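Local coordinates for CELL WALL surface anchor family protein (Streptococcus pneumoniae, PDB 2WW8), which serves as a pilus adhesin and probably mediates attachment of the bacterium to host cells through an integrin-like, metal-binding domain, at residues Leu231-Ser236 and Lys337-Ala342; Tyr275-Phe280 and Phe354-Thr359; Ala245-Arg250 and Thr570-Ile575. All blocks are in the same frame, centred on the assembly; numbering follows the deposited sequence.

All three contacts lie in the domain that binds the magnesium ion. Contacts 1 and 2 are buried and touch each other: they join the ends of the adjacent parallel strands 225-232 and 269-275 to two parts of the long loop between helices 328-337 and 359-373. Contact 1 mixes apolar packing with one amide hydrogen bond beside the metal ligands, whereas contact 2 relies on backbone bonds, one serine hydroxyl and bridging waters. Contact 3 is only partly buried. It touches contact 1, lies clear of contact 2, and uses a threonine hydroxyl and an arginine to join the start of helix 247-263 to the loop before helix 575-583.

Contact 1 (Leu231-Ser236 and Lys337-Ala342); sequences LDNSNS and KVPTEA. With MG (magnesium ion), chain B.
At the end of strand 225-232 and in the turn beyond it, from Leu231 to Asn235, the chain runs 18° from the direction of the irregular stretch Val338 to Ala342. The backbones draw together along the way, from 8.6 Å between the CA atoms of Leu231 and Val338 to 5.8 Å between those of Asn235 and Ala342. At the wider end Leu231 and Pro339 reach toward each other tip to tip, CD2 lying 3.7 Å from the proline CD, with Val338 CG1 beside it. Asn233 slides past the same proline ring. Its CG stands anti to the backbone N (chi1 -167°), which carries the amide to the Glu341 carbonyl, where ND2 donates a 2.9 Å hydrogen bond to Glu341 O. That oxygen lies almost in the amide plane, and the bond is close to straight at 163°. The methyl of Ala342 closes the narrow end, 3.6 Å from Ser234 O.

On the far side of the strand end, Asp232 OD1 accepts from both Ser234 N, forming an Asx turn, and Ser234 OG at 2.6 Å. This helps fix Ser234 OG, which binds the magnesium ion at 2.2 Å. Ser236 OG, three waters and Asp387 complete the shell, and one water donates to Asp232 OD2. The DxSxS sequence with this octahedral site is the signature of the metal ion-dependent adhesion site (MIDAS) of a von Willebrand factor A domain.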
ATOM      1  N   LEU A 231      29.064 -21.492  10.970  1.00 11.70           N
ATOM      2  CA  LEU A 231      28.476 -22.061   9.777  1.00 12.88           C
ATOM      3  C   LEU A 231      29.594 -22.718   8.921  1.00 13.71           C
ATOM      4  O   LEU A 231      30.525 -22.029   8.478  1.00 14.35           O
ATOM      5  CB  LEU A 231      27.820 -20.936   8.986  1.00 13.54           C
ATOM      6  CG  LEU A 231      27.291 -21.340   7.584  1.00 16.42           C
ATOM      7  CD1 LEU A 231      26.263 -22.484   7.661  1.00 15.55           C
ATOM      8  CD2 LEU A 231      26.653 -20.073   6.859  1.00 12.43           C
ATOM      9  N   ASP A 232      29.508 -24.031   8.766  1.00 13.41           N
ATOM     10  CA  ASP A 232      30.430 -24.827   7.933  1.00 14.02           C
ATOM     11  C   ASP A 232      30.291 -24.440   6.454  1.00 13.53           C
ATOM     12  O   ASP A 232      29.196 -24.454   5.864  1.00 13.62           O
ATOM     13  CB  ASP A 232      30.139 -26.319   8.291  1.00 13.69           C
ATOM     14  CG  ASP A 232      30.959 -27.364   7.518  1.00 17.80           C
ATOM     15  OD1 ASP A 232      31.550 -27.069   6.452  1.00 19.21           O
ATOM     16  OD2 ASP A 232      30.945 -28.504   8.062  1.00 11.72           O
ATOM     17  N   ASN A 233      31.406 -24.031   5.840  1.00 11.46           N
ATOM     18  CA  ASN A 233      31.413 -23.704   4.396  1.00 12.06           C
ATOM     19  C   ASN A 233      32.451 -24.626   3.690  1.00 12.52           C
ATOM     20  O   ASN A 233      33.084 -24.210   2.705  1.00 14.02           O
ATOM     21  CB  ASN A 233      31.702 -22.217   4.161  1.00 11.17           C
ATOM     22  CG  ASN A 233      31.411 -21.731   2.719  1.00 14.88           C
ATOM     23  OD1 ASN A 233      32.296 -21.139   2.116  1.00 20.32           O
ATOM     24  ND2 ASN A 233      30.250 -21.999   2.167  1.00 14.29           N
ATOM     25  N   SER A 234      32.635 -25.852   4.197  1.00 12.63           N
ATOM     26  CA  SER A 234      33.572 -26.820   3.614  1.00 14.36           C
ATOM     27  C   SER A 234      33.079 -27.214   2.175  1.00 13.86           C
ATOM     28  O   SER A 234      31.916 -26.985   1.805  1.00 10.99           O
ATOM     29  CB  SER A 234      33.735 -28.060   4.520  1.00 15.95           C
ATOM     30  OG  SER A 234      32.445 -28.670   4.625  1.00 16.02           O
ATOM     31  N   ASN A 235      33.962 -27.803   1.361  1.00 13.09           N
ATOM     32  CA  ASN A 235      33.653 -28.109  -0.046  1.00 13.76           C
ATOM     33  C   ASN A 235      32.392 -28.986  -0.208  1.00 12.67           C
ATOM     34  O   ASN A 235      31.621 -28.780  -1.134  1.00 14.63           O
ATOM     35  CB  ASN A 235      34.855 -28.858  -0.648  1.00 12.16           C
ATOM     36  CG  ASN A 235      36.109 -27.998  -0.701  1.00 14.45           C
ATOM     37  OD1 ASN A 235      36.024 -26.776  -0.735  1.00 15.96           O
ATOM     38  ND2 ASN A 235      37.265 -28.632  -0.679  1.00 11.82           N
ATOM     39  N   SER A 236      32.206 -29.972   0.681  1.00 13.43           N
ATOM     40  CA  SER A 236      31.038 -30.846   0.685  1.00 16.08           C
ATOM     41  C   SER A 236      29.727 -30.058   0.755  1.00 15.68           C
ATOM     42  O   SER A 236      28.671 -30.609   0.459  1.00 13.50           O
ATOM     43  CB  SER A 236      31.075 -31.748   1.917  1.00 15.76           C
ATOM     44  OG  SER A 236      31.083 -31.003   3.128  1.00 16.31           O
ATOM     45  N   LYS A 337      26.646 -11.316   4.253  1.00 14.84           N
ATOM     46  CA  LYS A 337      27.916 -12.052   4.321  1.00 16.45           C
ATOM     47  C   LYS A 337      27.710 -13.532   4.457  1.00 14.54           C
ATOM     48  O   LYS A 337      28.669 -14.311   4.251  1.00 15.76           O
ATOM     49  CB  LYS A 337      28.769 -11.556   5.501  1.00 15.03           C
ATOM     50  CG  LYS A 337      29.350 -10.235   4.958  1.00 22.78           C
ATOM     51  CD  LYS A 337      30.166  -9.518   5.966  1.00 26.05           C
ATOM     52  CE  LYS A 337      31.615  -9.860   5.701  1.00 21.10           C
ATOM     53  NZ  LYS A 337      32.424  -9.270   6.850  1.00 20.85           N
ATOM     54  N   VAL A 338      26.494 -13.925   4.847  1.00 14.35           N
ATOM     55  CA  VAL A 338      26.149 -15.352   4.912  1.00 13.64           C
ATOM     56  C   VAL A 338      26.356 -15.975   3.503  1.00 13.21           C
ATOM     57  O   VAL A 338      25.738 -15.508   2.585  1.00 15.08           O
ATOM     58  CB  VAL A 338      24.711 -15.579   5.390  1.00 14.15           C
ATOM     59  CG1 VAL A 338      24.436 -17.075   5.395  1.00 12.96           C
ATOM     60  CG2 VAL A 338      24.495 -15.002   6.821  1.00 12.74           C
ATOM     61  N   PRO A 339      27.199 -17.023   3.352  1.00 12.36           N
ATOM     62  CA  PRO A 339      27.428 -17.617   2.048  1.00 13.65           C
ATOM     63  C   PRO A 339      26.204 -18.475   1.640  1.00 14.68           C
ATOM     64  O   PRO A 339      25.610 -19.130   2.521  1.00 13.56           O
ATOM     65  CB  PRO A 339      28.651 -18.519   2.295  1.00 12.32           C
ATOM     66  CG  PRO A 339      28.493 -18.951   3.730  1.00 12.45           C
ATOM     67  CD  PRO A 339      27.970 -17.704   4.409  1.00 12.70           C
ATOM     68  N   THR A 340      25.880 -18.492   0.348  1.00 12.86           N
ATOM     69  CA  THR A 340      24.903 -19.490  -0.166  1.00 15.95           C
ATOM     70  C   THR A 340      25.506 -20.450  -1.209  1.00 16.46           C
ATOM     71  O   THR A 340      24.769 -21.139  -1.940  1.00 15.53           O
ATOM     72  CB  THR A 340      23.669 -18.799  -0.804  1.00 17.24           C
ATOM     73  OG1 THR A 340      24.134 -17.848  -1.775  1.00 18.43           O
ATOM     74  CG2 THR A 340      22.862 -18.103   0.282  1.00 17.74           C
ATOM     75  N   GLU A 341      26.840 -20.449  -1.273  1.00 14.97           N
ATOM     76  CA  GLU A 341      27.611 -21.326  -2.167  1.00 16.12           C
ATOM     77  C   GLU A 341      28.816 -21.755  -1.367  1.00 14.73           C
ATOM     78  O   GLU A 341      29.197 -21.053  -0.398  1.00 15.98           O
ATOM     79  CB  GLU A 341      28.133 -20.521  -3.380  1.00 17.70           C
ATOM     80  CG  GLU A 341      27.073 -19.701  -4.145  1.00 23.25           C
ATOM     81  CD  GLU A 341      26.135 -20.531  -5.025  1.00 31.81           C
ATOM     82  OE1 GLU A 341      26.387 -21.739  -5.287  1.00 35.46           O
ATOM     83  OE2 GLU A 341      25.120 -19.964  -5.482  1.00 34.06           O
ATOM     84  N   ALA A 342      29.435 -22.849  -1.801  1.00 13.04           N
ATOM     85  CA  ALA A 342      30.729 -23.302  -1.354  1.00 13.97           C
ATOM     86  C   ALA A 342      31.524 -23.616  -2.635  1.00 17.05           C
ATOM     87  O   ALA A 342      31.033 -23.494  -3.745  1.00 18.87           O
ATOM     88  CB  ALA A 342      30.576 -24.559  -0.461  1.00 11.17           C
TER
HETATM   89 MG    MG B1000      31.963 -30.743   5.109  1.00 21.09          MG
HETATM   90  O   HOH W   1      32.489 -30.381   7.093  1.00 16.77           O
HETATM   91  O   HOH W   2      33.752 -31.384   4.391  1.00 18.96           O
HETATM   92  O   HOH W   3      31.456 -32.774   5.223  1.00 19.78           O

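Contact 2 (Tyr275-Phe280 and Phe354-Thr359); sequences YASTIF and FGATFT
In the second loop of the metal ion-dependent adhesion site, Thr357, whose side chain is about 4 Å from the magnesium ion, lies on a segment fastened at Phe358 and Phe354 to Ala276 and Ser277, just beyond strand 269-275. Phe358 N donates to Ala276 O at 2.8 Å, and Ser277 N to Phe354 O at 3.0 Å. Ser277 adds a side-chain bond: with OG anti to the carbonyl carbon (chi1 -62°), the hydroxyl accepts from Ala356 N at 3.0 Å. Phe354 O is also met by the edge of the Phe280 ring, CZ lying 3.4 Å away near the ring plane. The Phe358 ring likewise turns its edge to Ser277 O, 3.5 Å from CD2, and meets the ring of Tyr394.

Two waters extend the join. One donates to both Ala276 O and Phe358 O; the other links Tyr275 OH, 2.9 Å away, with Thr359 OG1, while the tyrosine hydroxyl also bonds to His384. The phenol passes obliquely by the backbone of Phe358 and Thr359. With Phe358 as N-cap of helix 359-373, these bonds probably help position the threonine-bearing second loop of a von Willebrand factor A metal site.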
ATOM      1  N   TYR A 275      33.395 -21.029   8.538  1.00 13.62           N
ATOM      2  CA  TYR A 275      34.682 -21.753   8.637  1.00 14.27           C
ATOM      3  C   TYR A 275      34.806 -22.917   7.648  1.00 13.10           C
ATOM      4  O   TYR A 275      33.805 -23.518   7.265  1.00 12.03           O
ATOM      5  CB  TYR A 275      34.993 -22.302  10.025  1.00 13.60           C
ATOM      6  CG  TYR A 275      34.163 -23.505  10.463  1.00 14.77           C
ATOM      7  CD1 TYR A 275      32.844 -23.335  10.914  1.00 14.00           C
ATOM      8  CD2 TYR A 275      34.692 -24.790  10.419  1.00 14.53           C
ATOM      9  CE1 TYR A 275      32.090 -24.429  11.353  1.00 14.82           C
ATOM     10  CE2 TYR A 275      33.942 -25.903  10.894  1.00 15.46           C
ATOM     11  CZ  TYR A 275      32.666 -25.702  11.357  1.00 19.36           C
ATOM     12  OH  TYR A 275      31.943 -26.815  11.725  1.00 15.18           O
ATOM     13  N   ALA A 276      36.050 -23.269   7.356  1.00 13.45           N
ATOM     14  CA  ALA A 276      36.336 -24.536   6.678  1.00 13.04           C
ATOM     15  C   ALA A 276      37.737 -24.889   7.167  1.00 14.13           C
ATOM     16  O   ALA A 276      37.827 -25.287   8.367  1.00 14.15           O
ATOM     17  CB  ALA A 276      36.131 -24.476   5.133  1.00 10.90           C
ATOM     18  N   SER A 277      38.794 -24.826   6.340  1.00 13.72           N
ATOM     19  CA  SER A 277      40.137 -25.100   6.884  1.00 13.21           C
ATOM     20  C   SER A 277      40.608 -23.974   7.802  1.00 14.20           C
ATOM     21  O   SER A 277      41.632 -24.109   8.482  1.00 14.19           O
ATOM     22  CB  SER A 277      41.196 -25.192   5.733  1.00 14.17           C
ATOM     23  OG  SER A 277      40.868 -26.273   4.858  1.00 14.92           O
ATOM     24  N   THR A 278      39.935 -22.820   7.727  1.00 12.76           N
ATOM     25  CA  THR A 278      40.217 -21.685   8.613  1.00 13.35           C
ATOM     26  C   THR A 278      38.913 -20.895   8.702  1.00 14.51           C
ATOM     27  O   THR A 278      37.895 -21.277   8.099  1.00 13.97           O
ATOM     28  CB  THR A 278      41.451 -20.782   8.177  1.00 15.60           C
ATOM     29  OG1 THR A 278      41.747 -19.744   9.149  1.00 14.51           O
ATOM     30  CG2 THR A 278      41.091 -20.085   6.846  1.00 10.18           C
ATOM     31  N   ILE A 279      38.958 -19.829   9.506  1.00 13.98           N
ATOM     32  CA  ILE A 279      37.831 -18.924   9.596  1.00 16.23           C
ATOM     33  C   ILE A 279      37.777 -18.087   8.310  1.00 15.11           C
ATOM     34  O   ILE A 279      38.759 -17.459   7.935  1.00 16.86           O
ATOM     35  CB  ILE A 279      37.936 -17.951  10.815  1.00 14.91           C
ATOM     36  CG1 ILE A 279      38.157 -18.717  12.127  1.00 19.89           C
ATOM     37  CG2 ILE A 279      36.748 -16.959  10.754  1.00 17.58           C
ATOM     38  CD1 ILE A 279      37.116 -19.774  12.298  1.00 16.74           C
ATOM     39  N   PHE A 280      36.634 -18.075   7.626  1.00 11.14           N
ATOM     40  CA  PHE A 280      36.533 -17.371   6.370  1.00 13.27           C
ATOM     41  C   PHE A 280      36.229 -15.878   6.621  1.00 11.97           C
ATOM     42  O   PHE A 280      35.085 -15.473   6.718  1.00 13.14           O
ATOM     43  CB  PHE A 280      35.451 -18.039   5.467  1.00 12.89           C
ATOM     44  CG  PHE A 280      35.926 -19.267   4.774  1.00 14.21           C
ATOM     45  CD1 PHE A 280      37.249 -19.732   4.962  1.00 15.18           C
ATOM     46  CD2 PHE A 280      35.078 -19.980   3.922  1.00 15.53           C
ATOM     47  CE1 PHE A 280      37.690 -20.830   4.261  1.00 13.85           C
ATOM     48  CE2 PHE A 280      35.524 -21.112   3.220  1.00 11.65           C
ATOM     49  CZ  PHE A 280      36.861 -21.512   3.386  1.00 14.54           C
ATOM     50  N   PHE A 354      41.211 -24.764   0.625  1.00 14.34           N
ATOM     51  CA  PHE A 354      40.841 -24.187   1.918  1.00 13.80           C
ATOM     52  C   PHE A 354      39.542 -24.722   2.472  1.00 12.77           C
ATOM     53  O   PHE A 354      39.001 -24.185   3.460  1.00 12.42           O
ATOM     54  CB  PHE A 354      40.778 -22.638   1.749  1.00 15.72           C
ATOM     55  CG  PHE A 354      42.144 -22.040   1.454  1.00 13.96           C
ATOM     56  CD1 PHE A 354      42.711 -22.131   0.192  1.00 13.81           C
ATOM     57  CD2 PHE A 354      42.895 -21.484   2.479  1.00 15.07           C
ATOM     58  CE1 PHE A 354      43.987 -21.619  -0.058  1.00 17.59           C
ATOM     59  CE2 PHE A 354      44.198 -20.957   2.229  1.00 12.89           C
ATOM     60  CZ  PHE A 354      44.734 -21.063   0.994  1.00 13.87           C
ATOM     61  N   GLY A 355      39.007 -25.794   1.874  1.00 14.38           N
ATOM     62  CA  GLY A 355      37.643 -26.213   2.259  1.00 13.53           C
ATOM     63  C   GLY A 355      37.498 -27.503   3.054  1.00 13.40           C
ATOM     64  O   GLY A 355      36.547 -28.248   2.801  1.00 13.09           O
ATOM     65  N   ALA A 356      38.439 -27.815   3.935  1.00 13.67           N
ATOM     66  CA  ALA A 356      38.315 -28.940   4.855  1.00 13.85           C
ATOM     67  C   ALA A 356      37.533 -28.463   6.122  1.00 14.85           C
ATOM     68  O   ALA A 356      36.928 -27.397   6.093  1.00 16.43           O
ATOM     69  CB  ALA A 356      39.704 -29.441   5.277  1.00 15.40           C
ATOM     70  N   THR A 357      37.616 -29.180   7.237  1.00 15.48           N
ATOM     71  CA  THR A 357      36.730 -29.016   8.392  1.00 14.58           C
ATOM     72  C   THR A 357      37.547 -28.858   9.677  1.00 13.97           C
ATOM     73  O   THR A 357      37.866 -29.853  10.349  1.00 16.19           O
ATOM     74  CB  THR A 357      35.713 -30.155   8.461  1.00 14.67           C
ATOM     75  OG1 THR A 357      35.138 -30.293   7.155  1.00 14.37           O
ATOM     76  CG2 THR A 357      34.560 -29.876   9.510  1.00 13.49           C
ATOM     77  N   PHE A 358      37.889 -27.610  10.008  1.00 14.66           N
ATOM     78  CA  PHE A 358      38.687 -27.331  11.223  1.00 14.05           C
ATOM     79  C   PHE A 358      37.763 -26.826  12.351  1.00 14.79           C
ATOM     80  O   PHE A 358      37.685 -25.648  12.641  1.00 14.22           O
ATOM     81  CB  PHE A 358      39.767 -26.303  10.944  1.00 13.49           C
ATOM     82  CG  PHE A 358      40.831 -26.165  12.011  1.00 12.13           C
ATOM     83  CD1 PHE A 358      40.778 -26.870  13.228  1.00 11.53           C
ATOM     84  CD2 PHE A 358      41.951 -25.404  11.725  1.00 10.58           C
ATOM     85  CE1 PHE A 358      41.810 -26.733  14.176  1.00 12.17           C
ATOM     86  CE2 PHE A 358      43.003 -25.260  12.661  1.00 11.90           C
ATOM     87  CZ  PHE A 358      42.941 -25.904  13.898  1.00 10.99           C
ATOM     88  N   THR A 359      37.022 -27.776  12.917  1.00 14.87           N
ATOM     89  CA  THR A 359      35.905 -27.493  13.830  1.00 13.97           C
ATOM     90  C   THR A 359      36.447 -26.779  15.076  1.00 15.58           C
ATOM     91  O   THR A 359      35.860 -25.793  15.511  1.00 14.69           O
ATOM     92  CB  THR A 359      35.265 -28.826  14.295  1.00 13.70           C
ATOM     93  OG1 THR A 359      34.901 -29.549  13.119  1.00 14.71           O
ATOM     94  CG2 THR A 359      33.938 -28.572  15.118  1.00 13.30           C
TER
HETATM   95  O   HOH W   4      32.452 -29.606  12.185  1.00 17.65           O
HETATM   96  O   HOH W   5      38.207 -23.434  10.681  1.00 25.40           O

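Contact 3 (Ala245-Arg250 and Thr570-Ile575); sequences ARRAER and TDTTKI
A single hydroxyl, Thr572 OG1, ties the two segments together by serving as donor and acceptor at once. It gives its proton to Ala245 O at 2.9 Å, in the carbonyl plane, and receives Arg250 NH1 at 2.8 Å at the edge of the guanidinium. The threonine presents the group by setting OG1 between its backbone N and carbonyl carbon (chi1 59°), which turns CG2 toward Ala245 CB and Arg247 CG, each 4.1 Å away.

Arg250 extends from CG to NE across Thr572 at about a right angle. Thr573 CG2 sits 3.5 Å above one face of its guanidinium and Arg246 CG over the opposite one, both toward the rim. Both neighbours are themselves held: Arg246 grips Glu249 side-on through NE and NH2 in a salt bridge, and Asp571 OD1 accepts from Thr573 N, closing an Asx turn, and also from Thr573 OG1. Arg246 has positive phi, where helix 241-244 ends and helix 247-263 is about to begin. The next residue, Arg247, sends NH1 to Asp387, a magnesium ligand, in a second-shell salt bridge. The contact thus joins the start of the helix that follows the metal-binding loop to the turn between the last strand and the last helix of a von Willebrand factor A fold.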
ATOM      1  N   ALA A 245      21.937 -31.724  -3.312  1.00 14.53           N
ATOM      2  CA  ALA A 245      21.228 -31.411  -2.072  1.00 14.63           C
ATOM      3  C   ALA A 245      21.152 -29.913  -1.716  1.00 13.95           C
ATOM      4  O   ALA A 245      20.395 -29.598  -0.814  1.00 14.44           O
ATOM      5  CB  ALA A 245      21.833 -32.156  -0.885  1.00 13.94           C
ATOM      6  N   ARG A 246      21.890 -29.028  -2.390  1.00 10.81           N
ATOM      7  CA  ARG A 246      21.773 -27.589  -2.171  1.00 12.82           C
ATOM      8  C   ARG A 246      22.167 -27.245  -0.712  1.00 13.11           C
ATOM      9  O   ARG A 246      21.524 -26.411  -0.055  1.00 14.57           O
ATOM     10  CB  ARG A 246      20.350 -27.065  -2.534  1.00 11.40           C
ATOM     11  CG  ARG A 246      19.611 -27.616  -3.765  1.00 15.23           C
ATOM     12  CD  ARG A 246      20.391 -27.450  -5.054  1.00 13.82           C
ATOM     13  NE  ARG A 246      20.684 -26.035  -5.219  1.00 16.80           N
ATOM     14  CZ  ARG A 246      21.471 -25.526  -6.158  1.00 18.30           C
ATOM     15  NH1 ARG A 246      22.076 -26.314  -7.043  1.00 21.33           N
ATOM     16  NH2 ARG A 246      21.652 -24.217  -6.206  1.00 15.38           N
ATOM     17  N   ARG A 247      23.184 -27.912  -0.169  1.00 12.32           N
ATOM     18  CA  ARG A 247      23.523 -27.706   1.227  1.00 12.75           C
ATOM     19  C   ARG A 247      23.817 -26.243   1.584  1.00 13.47           C
ATOM     20  O   ARG A 247      23.213 -25.706   2.545  1.00 12.53           O
ATOM     21  CB  ARG A 247      24.681 -28.581   1.696  1.00 11.68           C
ATOM     22  CG  ARG A 247      24.294 -30.081   1.755  1.00 10.27           C
ATOM     23  CD  ARG A 247      25.437 -30.893   2.363  1.00 10.88           C
ATOM     24  NE  ARG A 247      25.099 -32.308   2.387  1.00 10.98           N
ATOM     25  CZ  ARG A 247      25.963 -33.245   2.742  1.00 13.85           C
ATOM     26  NH1 ARG A 247      27.217 -32.926   3.057  1.00 10.42           N
ATOM     27  NH2 ARG A 247      25.559 -34.501   2.721  1.00 10.25           N
ATOM     28  N   ALA A 248      24.714 -25.610   0.824  1.00 13.33           N
ATOM     29  CA  ALA A 248      25.149 -24.254   1.146  1.00 13.35           C
ATOM     30  C   ALA A 248      23.969 -23.284   1.075  1.00 14.05           C
ATOM     31  O   ALA A 248      23.750 -22.453   1.991  1.00 14.60           O
ATOM     32  CB  ALA A 248      26.316 -23.841   0.292  1.00 12.41           C
ATOM     33  N   GLU A 249      23.205 -23.382  -0.000  1.00 14.60           N
ATOM     34  CA  GLU A 249      22.159 -22.403  -0.152  1.00 14.19           C
ATOM     35  C   GLU A 249      21.085 -22.559   0.916  1.00 15.31           C
ATOM     36  O   GLU A 249      20.542 -21.570   1.423  1.00 15.88           O
ATOM     37  CB  GLU A 249      21.606 -22.275  -1.577  1.00 16.70           C
ATOM     38  CG  GLU A 249      20.568 -23.219  -1.959  1.00 18.19           C
ATOM     39  CD  GLU A 249      20.131 -23.161  -3.413  1.00 24.52           C
ATOM     40  OE1 GLU A 249      20.679 -22.422  -4.258  1.00 22.12           O
ATOM     41  OE2 GLU A 249      19.213 -23.932  -3.713  1.00 22.45           O
ATOM     42  N   ARG A 250      20.735 -23.788   1.252  1.00 11.80           N
ATOM     43  CA  ARG A 250      19.705 -23.980   2.232  1.00 12.36           C
ATOM     44  C   ARG A 250      20.174 -23.637   3.645  1.00 12.23           C
ATOM     45  O   ARG A 250      19.378 -23.143   4.435  1.00 14.18           O
ATOM     46  CB  ARG A 250      19.036 -25.364   2.128  1.00 12.12           C
ATOM     47  CG  ARG A 250      18.289 -25.544   0.792  1.00 11.39           C
ATOM     48  CD  ARG A 250      17.766 -26.943   0.630  1.00 15.32           C
ATOM     49  NE  ARG A 250      17.057 -27.015  -0.627  1.00 15.08           N
ATOM     50  CZ  ARG A 250      16.637 -28.127  -1.244  1.00 19.52           C
ATOM     51  NH1 ARG A 250      16.796 -29.346  -0.726  1.00 13.50           N
ATOM     52  NH2 ARG A 250      15.985 -28.009  -2.392  1.00 14.13           N
ATOM     53  N   THR A 570      18.471 -34.937   7.612  1.00 17.84           N
ATOM     54  CA  THR A 570      18.778 -35.679   6.403  1.00 20.79           C
ATOM     55  C   THR A 570      18.147 -34.951   5.211  1.00 19.57           C
ATOM     56  O   THR A 570      18.634 -34.983   4.091  1.00 20.21           O
ATOM     57  CB  THR A 570      18.045 -37.029   6.509  1.00 18.93           C
ATOM     58  OG1 THR A 570      18.823 -37.844   7.371  1.00 25.05           O
ATOM     59  CG2 THR A 570      17.953 -37.735   5.148  1.00 26.85           C
ATOM     60  N   ASP A 571      17.023 -34.303   5.466  1.00 19.75           N
ATOM     61  CA  ASP A 571      16.363 -33.535   4.446  1.00 18.87           C
ATOM     62  C   ASP A 571      16.777 -32.057   4.558  1.00 18.57           C
ATOM     63  O   ASP A 571      16.317 -31.334   5.448  1.00 18.11           O
ATOM     64  CB  ASP A 571      14.877 -33.758   4.661  1.00 19.96           C
ATOM     65  CG  ASP A 571      14.034 -33.021   3.638  1.00 22.95           C
ATOM     66  OD1 ASP A 571      14.521 -32.047   3.010  1.00 25.26           O
ATOM     67  OD2 ASP A 571      12.859 -33.390   3.472  1.00 23.58           O
ATOM     68  N   THR A 572      17.630 -31.592   3.652  1.00 16.68           N
ATOM     69  CA  THR A 572      18.146 -30.223   3.689  1.00 15.88           C
ATOM     70  C   THR A 572      17.083 -29.115   3.627  1.00 14.03           C
ATOM     71  O   THR A 572      17.383 -27.980   3.911  1.00 14.54           O
ATOM     72  CB  THR A 572      19.155 -29.993   2.534  1.00 16.56           C
ATOM     73  OG1 THR A 572      18.475 -30.233   1.286  1.00 17.09           O
ATOM     74  CG2 THR A 572      20.374 -30.890   2.699  1.00 14.90           C
ATOM     75  N   THR A 573      15.843 -29.407   3.252  1.00 13.98           N
ATOM     76  CA  THR A 573      14.769 -28.422   3.329  1.00 14.20           C
ATOM     77  C   THR A 573      14.310 -28.237   4.808  1.00 15.38           C
ATOM     78  O   THR A 573      13.505 -27.336   5.075  1.00 13.25           O
ATOM     79  CB  THR A 573      13.506 -28.758   2.467  1.00 15.40           C
ATOM     80  OG1 THR A 573      12.851 -29.937   2.958  1.00 15.57           O
ATOM     81  CG2 THR A 573      13.760 -28.914   0.934  1.00 11.60           C
ATOM     82  N   LYS A 574      14.821 -29.028   5.761  1.00 13.49           N
ATOM     83  CA  LYS A 574      14.381 -28.981   7.176  1.00 15.09           C
ATOM     84  C   LYS A 574      15.433 -28.425   8.145  1.00 15.00           C
ATOM     85  O   LYS A 574      15.283 -28.526   9.360  1.00 13.78           O
ATOM     86  CB  LYS A 574      14.004 -30.360   7.735  1.00 15.83           C
ATOM     87  CG  LYS A 574      13.047 -31.242   6.930  1.00 20.35           C
ATOM     88  CD  LYS A 574      11.728 -30.627   6.795  1.00 23.01           C
ATOM     89  CE  LYS A 574      10.718 -31.600   6.169  1.00 31.09           C
ATOM     90  NZ  LYS A 574       9.448 -31.365   6.890  1.00 32.94           N
ATOM     91  N   ILE A 575      16.534 -27.904   7.617  1.00 14.89           N
ATOM     92  CA  ILE A 575      17.476 -27.192   8.454  1.00 13.94           C
ATOM     93  C   ILE A 575      16.843 -26.028   9.235  1.00 14.30           C
ATOM     94  O   ILE A 575      16.966 -25.944  10.453  1.00 14.84           O
ATOM     95  CB  ILE A 575      18.668 -26.714   7.625  1.00 14.87           C
ATOM     96  CG1 ILE A 575      19.368 -27.913   6.955  1.00 14.16           C
ATOM     97  CG2 ILE A 575      19.650 -25.835   8.495  1.00 12.63           C
ATOM     98  CD1 ILE A 575      20.211 -27.440   5.773  1.00 13.39           C
TER